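Local atomic coordinates of nidogen-1 (Mus musculus, PDB entry 1GL4), a protein that binds laminin, collagen IV and perlecan in basement membranes and probably has a role in cell-extracellular matrix interactions. Residues T7-A19 / F28-Q42. Numbering follows the deposited sequence.
Sequences TCANNRHQCSVHA and FCCRCVANYTGNGRQ
Cys-15 and Cys-30 join the two segments covalently, SG to SG at 2.0 Å with a disulfide torsion of -85°. Beside this bridge, Ser-16 N donates to Gly-40 O at 2.9 Å, in the plane of that carbonyl. The CB of Ala-19 packs against the same oxygen. A second backbone bond runs from Val-33 N to His-18 O at 2.9 Å and is nearly straight, at 170°. Next to it, Ala-19 and Cys-32 form an antiparallel, non-hydrogen-bonded pair.

Two aromatic contacts lie at the ends. The His-18 and Tyr-36 rings make an offset stack, with centroids 4.4 Å apart and planes tilted by 23°. Tyr-36 CE2 sits over the centre of the imidazole, and Val-17 CG2 covers the opposite face. His-18 CB also lies over the tyrosine ring, a CH-pi contact. At the other end, the Phe-28 ring lies among Thr-7, Asn-11 and Gln-14. Thr-7 O lies over one face of this ring, and Gln-14 CG meets its edge. Phe-28 CZ reaches Asn-11 CB at 3.5 Å. Cys-8 SG touches Phe-28 CB.

Further out, Ser-16 OG accepts from His-18 N in an ST turn, which shapes the chain leading to the imidazole. Asn-39 OD1 accepts from Gln-42 N, an Asx motif beside Gly-40. Disulfides Cys-8 to Cys-21 and Cys-32 to Cys-43 complete the three bridges of an EGF-like domain. Cys-29 bonds Cys-236, and Arg-41 forms a salt bridge with Glu-133, so both tie this domain to the G2 beta-barrel. The covalent bridge, with the Ser-16 to Gly-40 bond beside it, would fix segment 7-19 on segment 28-42. In so small an EGF-like module, such cross-links stand in for a large hydrophobic core.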
loop_
_atom_site.group_PDB
_atom_site.type_symbol
_atom_site.label_atom_id
_atom_site.label_comp_id
_atom_site.label_asym_id
_atom_site.label_seq_id
_atom_site.Cartn_x
_atom_site.Cartn_y
_atom_site.Cartn_z
ATOM N N THR A 7 5.351 -27.029 -23.645
ATOM C CA THR A 7 6.828 -26.821 -23.575
ATOM C C THR A 7 7.199 -25.371 -23.886
ATOM O O THR A 7 6.371 -24.594 -24.361
ATOM C CB THR A 7 7.566 -27.723 -24.577
ATOM O OG1 THR A 7 7.238 -27.314 -25.910
ATOM C CG2 THR A 7 7.166 -29.178 -24.382
ATOM N N CYS A 8 8.451 -25.016 -23.619
ATOM C CA CYS A 8 8.923 -23.661 -23.869
ATOM C C CYS A 8 8.845 -23.309 -25.348
ATOM O O CYS A 8 8.335 -22.249 -25.716
ATOM C CB CYS A 8 10.361 -23.497 -23.371
ATOM S SG CYS A 8 10.520 -23.617 -21.561
ATOM N N ALA A 9 9.344 -24.204 -26.192
ATOM C CA ALA A 9 9.334 -23.987 -27.634
ATOM C C ALA A 9 7.941 -23.618 -28.141
ATOM O O ALA A 9 7.800 -23.018 -29.206
ATOM C CB ALA A 9 9.839 -25.237 -28.351
ATOM N N ASN A 10 6.914 -23.968 -27.373
ATOM C CA ASN A 10 5.541 -23.676 -27.769
ATOM C C ASN A 10 4.883 -22.552 -26.975
ATOM O O ASN A 10 4.065 -21.807 -27.515
ATOM C CB ASN A 10 4.682 -24.936 -27.644
ATOM C CG ASN A 10 5.233 -26.098 -28.441
ATOM O OD1 ASN A 10 5.473 -25.982 -29.642
ATOM N ND2 ASN A 10 5.433 -27.231 -27.776
ATOM N N ASN A 11 5.238 -22.423 -25.699
ATOM C CA ASN A 11 4.625 -21.395 -24.865
ATOM C C ASN A 11 5.577 -20.484 -24.093
ATOM O O ASN A 11 5.325 -20.157 -22.933
ATOM C CB ASN A 11 3.647 -22.053 -23.889
ATOM C CG ASN A 11 2.518 -22.773 -24.597
ATOM O OD1 ASN A 11 1.668 -22.146 -25.230
ATOM N ND2 ASN A 11 2.507 -24.098 -24.501
ATOM N N ARG A 12 6.665 -20.069 -24.730
ATOM C CA ARG A 12 7.613 -19.171 -24.080
ATOM C C ARG A 12 6.938 -17.826 -23.827
ATOM O O ARG A 12 7.229 -17.149 -22.841
ATOM C CB ARG A 12 8.846 -18.960 -24.962
ATOM C CG ARG A 12 9.942 -19.986 -24.768
ATOM C CD ARG A 12 11.092 -19.752 -25.738
ATOM N NE ARG A 12 12.259 -20.565 -25.402
ATOM C CZ ARG A 12 13.004 -20.390 -24.315
ATOM N NH1 ARG A 12 12.708 -19.426 -23.452
ATOM N NH2 ARG A 12 14.041 -21.185 -24.083
ATOM N N HIS A 13 6.032 -17.450 -24.723
ATOM C CA HIS A 13 5.319 -16.180 -24.619
ATOM C C HIS A 13 4.520 -16.058 -23.323
ATOM O O HIS A 13 4.083 -14.968 -22.955
ATOM C CB HIS A 13 4.379 -16.003 -25.813
ATOM C CG HIS A 13 3.258 -16.996 -25.852
ATOM N ND1 HIS A 13 3.458 -18.336 -26.106
ATOM C CD2 HIS A 13 1.927 -16.846 -25.650
ATOM C CE1 HIS A 13 2.299 -18.969 -26.059
ATOM N NE2 HIS A 13 1.354 -18.087 -25.784
ATOM N N GLN A 14 4.322 -17.180 -22.639
ATOM C CA GLN A 14 3.579 -17.180 -21.384
ATOM C C GLN A 14 4.411 -16.531 -20.282
ATOM O O GLN A 14 3.874 -16.027 -19.296
ATOM C CB GLN A 14 3.222 -18.613 -20.977
ATOM C CG GLN A 14 2.231 -19.304 -21.898
ATOM C CD GLN A 14 0.866 -18.651 -21.874
ATOM O OE1 GLN A 14 0.702 -17.510 -22.312
ATOM N NE2 GLN A 14 -0.125 -19.369 -21.356
ATOM N N CYS A 15 5.727 -16.547 -20.463
ATOM C CA CYS A 15 6.650 -15.975 -19.492
ATOM C C CYS A 15 6.854 -14.474 -19.682
ATOM O O CYS A 15 6.545 -13.915 -20.735
ATOM C CB CYS A 15 8.017 -16.661 -19.591
ATOM S SG CYS A 15 8.081 -18.448 -19.227
ATOM N N SER A 16 7.380 -13.829 -18.646
ATOM C CA SER A 16 7.677 -12.404 -18.698
ATOM C C SER A 16 8.884 -12.267 -19.622
ATOM O O SER A 16 9.679 -13.200 -19.741
ATOM C CB SER A 16 8.039 -11.889 -17.301
ATOM O OG SER A 16 8.639 -10.602 -17.361
ATOM N N VAL A 17 9.026 -11.122 -20.279
ATOM C CA VAL A 17 10.170 -10.926 -21.165
ATOM C C VAL A 17 11.445 -10.886 -20.327
ATOM O O VAL A 17 12.545 -11.090 -20.838
ATOM C CB VAL A 17 10.055 -9.613 -21.977
ATOM C CG1 VAL A 17 8.793 -9.638 -22.831
ATOM C CG2 VAL A 17 10.040 -8.415 -21.040
ATOM N N HIS A 18 11.286 -10.632 -19.032
ATOM C CA HIS A 18 12.423 -10.570 -18.124
ATOM C C HIS A 18 12.606 -11.896 -17.388
ATOM O O HIS A 18 13.202 -11.936 -16.310
ATOM C CB HIS A 18 12.225 -9.451 -17.095
ATOM C CG HIS A 18 12.061 -8.088 -17.697
ATOM N ND1 HIS A 18 13.019 -7.506 -18.500
ATOM C CD2 HIS A 18 11.061 -7.181 -17.586
ATOM C CE1 HIS A 18 12.617 -6.298 -18.856
ATOM N NE2 HIS A 18 11.433 -6.076 -18.314
ATOM N N ALA A 19 12.102 -12.980 -17.975
ATOM C CA ALA A 19 12.210 -14.293 -17.345
ATOM C C ALA A 19 12.745 -15.386 -18.272
ATOM O O ALA A 19 12.754 -15.236 -19.491
ATOM C CB ALA A 19 10.854 -14.707 -16.794
ATOM N N PHE A 28 6.443 -26.828 -18.307
ATOM C CA PHE A 28 7.467 -25.804 -18.145
ATOM C C PHE A 28 7.084 -24.789 -17.070
ATOM O O PHE A 28 5.916 -24.681 -16.693
ATOM C CB PHE A 28 7.681 -25.061 -19.462
ATOM C CG PHE A 28 6.512 -24.208 -19.864
ATOM C CD1 PHE A 28 5.383 -24.779 -20.442
ATOM C CD2 PHE A 28 6.520 -22.837 -19.620
ATOM C CE1 PHE A 28 4.277 -23.997 -20.773
ATOM C CE2 PHE A 28 5.420 -22.045 -19.943
ATOM C CZ PHE A 28 4.295 -22.626 -20.521
ATOM N N CYS A 29 8.082 -24.048 -16.593
ATOM C CA CYS A 29 7.894 -23.007 -15.588
ATOM C C CYS A 29 8.755 -21.796 -15.957
ATOM O O CYS A 29 9.777 -21.933 -16.637
ATOM C CB CYS A 29 8.297 -23.498 -14.193
ATOM S SG CYS A 29 7.259 -24.828 -13.509
ATOM N N CYS A 30 8.335 -20.618 -15.500
ATOM C CA CYS A 30 9.046 -19.369 -15.766
ATOM C C CYS A 30 9.772 -18.894 -14.509
ATOM O O CYS A 30 9.354 -19.199 -13.387
ATOM C CB CYS A 30 8.068 -18.272 -16.189
ATOM S SG CYS A 30 6.932 -18.644 -17.567
ATOM N N ARG A 31 10.846 -18.134 -14.697
ATOM C CA ARG A 31 11.618 -17.616 -13.571
ATOM C C ARG A 31 12.275 -16.286 -13.947
ATOM O O ARG A 31 12.929 -16.193 -14.984
ATOM C CB ARG A 31 12.693 -18.624 -13.168
ATOM C CG ARG A 31 13.352 -18.327 -11.834
ATOM C CD ARG A 31 14.433 -19.348 -11.527
ATOM N NE ARG A 31 14.985 -19.176 -10.187
ATOM C CZ ARG A 31 16.038 -19.844 -9.724
ATOM N NH1 ARG A 31 16.656 -20.729 -10.495
ATOM N NH2 ARG A 31 16.469 -19.635 -8.488
ATOM N N CYS A 32 12.095 -15.263 -13.110
ATOM C CA CYS A 32 12.683 -13.951 -13.380
ATOM C C CYS A 32 14.207 -14.035 -13.382
ATOM O O CYS A 32 14.801 -14.751 -12.571
ATOM C CB CYS A 32 12.241 -12.916 -12.332
ATOM S SG CYS A 32 10.437 -12.675 -12.175
ATOM N N VAL A 33 14.833 -13.294 -14.290
ATOM C CA VAL A 33 16.289 -13.277 -14.390
ATOM C C VAL A 33 16.892 -12.405 -13.289
ATOM O O VAL A 33 16.177 -11.665 -12.611
ATOM C CB VAL A 33 16.752 -12.745 -15.772
ATOM C CG1 VAL A 33 16.326 -11.300 -15.952
ATOM C CG2 VAL A 33 18.264 -12.874 -15.899
ATOM N N ALA A 34 18.207 -12.505 -13.114
ATOM C CA ALA A 34 18.920 -11.741 -12.098
ATOM C C ALA A 34 18.585 -10.250 -12.135
ATOM O O ALA A 34 18.467 -9.653 -13.206
ATOM C CB ALA A 34 20.430 -11.940 -12.262
ATOM N N ASN A 35 18.421 -9.669 -10.950
ATOM C CA ASN A 35 18.109 -8.253 -10.785
ATOM C C ASN A 35 16.642 -7.886 -11.047
ATOM O O ASN A 35 16.288 -6.707 -11.194
ATOM C CB ASN A 35 19.054 -7.427 -11.654
ATOM C CG ASN A 35 20.510 -7.765 -11.384
ATOM O OD1 ASN A 35 20.978 -7.680 -10.245
ATOM N ND2 ASN A 35 21.227 -8.168 -12.424
ATOM N N TYR A 36 15.797 -8.909 -11.099
ATOM C CA TYR A 36 14.361 -8.725 -11.283
ATOM C C TYR A 36 13.675 -9.621 -10.253
ATOM O O TYR A 36 14.229 -10.652 -9.868
ATOM C CB TYR A 36 13.922 -9.123 -12.699
ATOM C CG TYR A 36 14.301 -8.116 -13.764
ATOM C CD1 TYR A 36 15.626 -7.970 -14.174
ATOM C CD2 TYR A 36 13.342 -7.272 -14.325
ATOM C CE1 TYR A 36 15.987 -7.002 -15.113
ATOM C CE2 TYR A 36 13.693 -6.302 -15.264
ATOM C CZ TYR A 36 15.017 -6.173 -15.652
ATOM O OH TYR A 36 15.373 -5.216 -16.576
ATOM N N THR A 37 12.495 -9.223 -9.784
ATOM C CA THR A 37 11.771 -10.044 -8.812
ATOM C C THR A 37 10.368 -10.338 -9.333
ATOM O O THR A 37 9.820 -9.570 -10.125
ATOM C CB THR A 37 11.676 -9.357 -7.422
ATOM O OG1 THR A 37 10.953 -8.126 -7.535
ATOM C CG2 THR A 37 13.065 -9.069 -6.884
ATOM N N GLY A 38 9.799 -11.456 -8.891
ATOM C CA GLY A 38 8.474 -11.844 -9.339
ATOM C C GLY A 38 8.356 -13.356 -9.416
ATOM O O GLY A 38 9.200 -14.069 -8.879
ATOM N N ASN A 39 7.329 -13.849 -10.102
ATOM C CA ASN A 39 7.122 -15.292 -10.216
ATOM C C ASN A 39 7.369 -15.873 -11.608
ATOM O O ASN A 39 6.886 -16.960 -11.918
ATOM C CB ASN A 39 5.701 -15.644 -9.773
ATOM C CG ASN A 39 4.651 -15.176 -10.761
ATOM O OD1 ASN A 39 4.940 -14.397 -11.675
ATOM N ND2 ASN A 39 3.420 -15.640 -10.578
ATOM N N GLY A 40 8.112 -15.163 -12.452
ATOM C CA GLY A 40 8.378 -15.681 -13.785
ATOM C C GLY A 40 7.392 -15.195 -14.831
ATOM O O GLY A 40 7.793 -14.797 -15.929
ATOM N N ARG A 41 6.102 -15.238 -14.504
ATOM C CA ARG A 41 5.062 -14.776 -15.418
ATOM C C ARG A 41 5.005 -13.252 -15.383
ATOM O O ARG A 41 4.633 -12.608 -16.366
ATOM C CB ARG A 41 3.698 -15.351 -15.016
ATOM C CG ARG A 41 3.494 -16.820 -15.374
ATOM C CD ARG A 41 2.198 -17.352 -14.775
ATOM N NE ARG A 41 1.050 -16.527 -15.146
ATOM C CZ ARG A 41 0.466 -16.540 -16.339
ATOM N NH1 ARG A 41 0.913 -17.347 -17.295
ATOM N NH2 ARG A 41 -0.561 -15.734 -16.581
ATOM N N GLN A 42 5.379 -12.690 -14.237
ATOM C CA GLN A 42 5.389 -11.243 -14.022
ATOM C C GLN A 42 6.686 -10.910 -13.276
ATOM O O GLN A 42 6.996 -11.534 -12.251
ATOM C CB GLN A 42 4.187 -10.821 -13.163
ATOM C CG GLN A 42 2.818 -11.355 -13.606
ATOM C CD GLN A 42 2.262 -10.659 -14.832
ATOM O OE1 GLN A 42 2.593 -9.511 -15.110
ATOM N NE2 GLN A 42 1.388 -11.347 -15.561
#